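Local structure of putative uncharacterized protein ECU08_1170 (Encephalitozoon cuniculi, 3Q87) at residues M1-L5 / F89-V95. The protein binds zinc and probably acts as the Trm112 activator subunit of the Mtq2 methyltransferase, which methylates the translation termination factor eRF1. Residues are numbered along the deposited sequence; the frame is centred on the assembly and turned at random.
Sequences MKPFL and FLFGIDV
The amino group of Met1 is gripped by Asp94 and Val95. Met1 N forms a salt bridge with Asp94 OD1 at 2.7 Å, meeting the oxygen from above the carboxylate plane. It also donates to Val95 O. Asp94 CG lies opposite its own backbone N (chi1 -179°), which carries the carboxylate to the chain start. Asp94 OD2 is hydrogen-bonded to Ser114 OG, which helps to fix this carboxylate. Val95 N returns a nearly straight bond to Met1 O (2.9 Å, 167° at the hydrogen). Further along, Phe4 N donates to Leu90 O at 3.1 Å; this oxygen lies at the edge of the Phe4 ring. Ile93 O is buried and has no conventional partner, but Lys2 CA makes a CA-H...O contact with it at 3.2 Å.

The rings of Phe4 and Phe91 form an offset stack, with centroids 4.3 Å apart and planes at 12°. Phe4 CB also lies over the Phe91 face as a CH-pi contact. Leu5 CD2 of the same segment sits over the rim of the opposite Phe4 face. Pro3 wedges between Leu90 and Ile93, its CB 3.7 Å from Leu90 CD2.

The contact joins the N-terminus to the end of helix 84-91 and to strand 93-96 that follows it. Leu56 of helix 42-59 packs on Pro3 and Leu90, and Ile111 of strand 108-112 on Met1 and Val95. Thr46 of the methylase chain touches both stacked phenylalanines, so the pair lies at the subunit interface.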
loop_
_atom_site.group_PDB
_atom_site.type_symbol
_atom_site.label_atom_id
_atom_site.label_comp_id
_atom_site.label_asym_id
_atom_site.label_seq_id
_atom_site.Cartn_x
_atom_site.Cartn_y
_atom_site.Cartn_z
ATOM N N MET A 1 -8.988 -2.685 -8.732
ATOM C CA MET A 1 -8.990 -2.418 -7.298
ATOM C C MET A 1 -10.250 -2.913 -6.595
ATOM O O MET A 1 -11.375 -2.661 -7.030
ATOM C CB MET A 1 -8.771 -0.930 -6.995
ATOM C CG MET A 1 -10.004 -0.080 -7.081
ATOM S SD MET A 1 -10.009 1.303 -5.893
ATOM C CE MET A 1 -10.576 0.496 -4.402
ATOM N N LYS A 2 -10.035 -3.610 -5.493
ATOM C CA LYS A 2 -11.117 -4.065 -4.645
ATOM C C LYS A 2 -11.555 -2.930 -3.718
ATOM O O LYS A 2 -10.739 -2.138 -3.268
ATOM C CB LYS A 2 -10.666 -5.276 -3.840
ATOM C CG LYS A 2 -10.119 -6.405 -4.705
ATOM C CD LYS A 2 -9.548 -7.505 -3.838
ATOM C CE LYS A 2 -9.137 -8.710 -4.671
ATOM N NZ LYS A 2 -8.627 -9.804 -3.794
ATOM N N PRO A 3 -12.862 -2.829 -3.460
ATOM C CA PRO A 3 -13.379 -1.689 -2.695
ATOM C C PRO A 3 -12.813 -1.530 -1.276
ATOM O O PRO A 3 -12.900 -0.431 -0.730
ATOM C CB PRO A 3 -14.891 -1.951 -2.677
ATOM C CG PRO A 3 -15.131 -2.668 -3.998
ATOM C CD PRO A 3 -13.928 -3.553 -4.177
ATOM N N PHE A 4 -12.227 -2.568 -0.684
ATOM C CA PHE A 4 -11.649 -2.387 0.653
ATOM C C PHE A 4 -10.529 -1.357 0.629
ATOM O O PHE A 4 -10.202 -0.767 1.665
ATOM C CB PHE A 4 -11.164 -3.708 1.263
ATOM C CG PHE A 4 -9.756 -4.077 0.887
ATOM C CD1 PHE A 4 -8.692 -3.723 1.703
ATOM C CD2 PHE A 4 -9.499 -4.775 -0.275
ATOM C CE1 PHE A 4 -7.394 -4.062 1.364
ATOM C CE2 PHE A 4 -8.204 -5.128 -0.620
ATOM C CZ PHE A 4 -7.149 -4.763 0.201
ATOM N N LEU A 5 -9.957 -1.125 -0.553
ATOM C CA LEU A 5 -8.882 -0.128 -0.692
ATOM C C LEU A 5 -9.367 1.278 -0.337
ATOM O O LEU A 5 -8.568 2.151 -0.007
ATOM C CB LEU A 5 -8.279 -0.137 -2.097
ATOM C CG LEU A 5 -7.229 -1.226 -2.348
ATOM C CD1 LEU A 5 -6.426 -0.919 -3.601
ATOM C CD2 LEU A 5 -6.306 -1.328 -1.154
ATOM N N PHE A 89 -18.364 -8.197 -0.322
ATOM C CA PHE A 89 -18.513 -7.048 -1.204
ATOM C C PHE A 89 -17.165 -6.335 -1.385
ATOM O O PHE A 89 -16.792 -5.970 -2.495
ATOM C CB PHE A 89 -19.566 -6.089 -0.629
ATOM C CG PHE A 89 -19.896 -4.913 -1.521
ATOM C CD1 PHE A 89 -20.758 -5.058 -2.597
ATOM C CD2 PHE A 89 -19.376 -3.650 -1.248
ATOM C CE1 PHE A 89 -21.081 -3.974 -3.405
ATOM C CE2 PHE A 89 -19.695 -2.558 -2.049
ATOM C CZ PHE A 89 -20.548 -2.723 -3.132
ATOM N N LEU A 90 -16.427 -6.173 -0.296
ATOM C CA LEU A 90 -15.225 -5.336 -0.326
ATOM C C LEU A 90 -14.011 -6.063 -0.914
ATOM O O LEU A 90 -13.079 -5.432 -1.418
ATOM C CB LEU A 90 -14.921 -4.790 1.070
ATOM C CG LEU A 90 -15.922 -3.778 1.651
ATOM C CD1 LEU A 90 -15.566 -3.396 3.083
ATOM C CD2 LEU A 90 -16.030 -2.519 0.785
ATOM N N PHE A 91 -14.033 -7.390 -0.858
ATOM C CA PHE A 91 -12.918 -8.191 -1.337
ATOM C C PHE A 91 -13.310 -8.999 -2.551
ATOM O O PHE A 91 -12.454 -9.527 -3.251
ATOM C CB PHE A 91 -12.417 -9.134 -0.236
ATOM C CG PHE A 91 -11.621 -8.446 0.836
ATOM C CD1 PHE A 91 -10.240 -8.326 0.727
ATOM C CD2 PHE A 91 -12.252 -7.909 1.951
ATOM C CE1 PHE A 91 -9.505 -7.680 1.709
ATOM C CE2 PHE A 91 -11.524 -7.259 2.935
ATOM C CZ PHE A 91 -10.148 -7.148 2.816
ATOM N N GLY A 92 -14.612 -9.100 -2.795
ATOM C CA GLY A 92 -15.120 -9.978 -3.833
ATOM C C GLY A 92 -15.441 -9.275 -5.134
ATOM O O GLY A 92 -15.985 -9.878 -6.055
ATOM N N ILE A 93 -15.104 -7.993 -5.212
ATOM C CA ILE A 93 -15.276 -7.240 -6.445
ATOM C C ILE A 93 -13.979 -6.557 -6.820
ATOM O O ILE A 93 -13.269 -6.054 -5.958
ATOM C CB ILE A 93 -16.337 -6.142 -6.293
ATOM C CG1 ILE A 93 -17.683 -6.742 -5.879
ATOM C CG2 ILE A 93 -16.468 -5.355 -7.590
ATOM C CD1 ILE A 93 -18.753 -5.695 -5.614
ATOM N N ASP A 94 -13.694 -6.506 -8.114
ATOM C CA ASP A 94 -12.523 -5.803 -8.601
ATOM C C ASP A 94 -12.902 -4.803 -9.692
ATOM O O ASP A 94 -13.403 -5.184 -10.757
ATOM C CB ASP A 94 -11.501 -6.800 -9.141
ATOM C CG ASP A 94 -10.246 -6.121 -9.645
ATOM O OD1 ASP A 94 -9.633 -5.354 -8.860
ATOM O OD2 ASP A 94 -9.871 -6.356 -10.816
ATOM N N VAL A 95 -12.675 -3.524 -9.424
ATOM C CA VAL A 95 -12.903 -2.505 -10.431
ATOM C C VAL A 95 -11.698 -2.517 -11.357
ATOM O O VAL A 95 -10.577 -2.248 -10.920
ATOM C CB VAL A 95 -13.065 -1.094 -9.806
ATOM C CG1 VAL A 95 -13.290 -0.051 -10.888
ATOM C CG2 VAL A 95 -14.208 -1.077 -8.821
#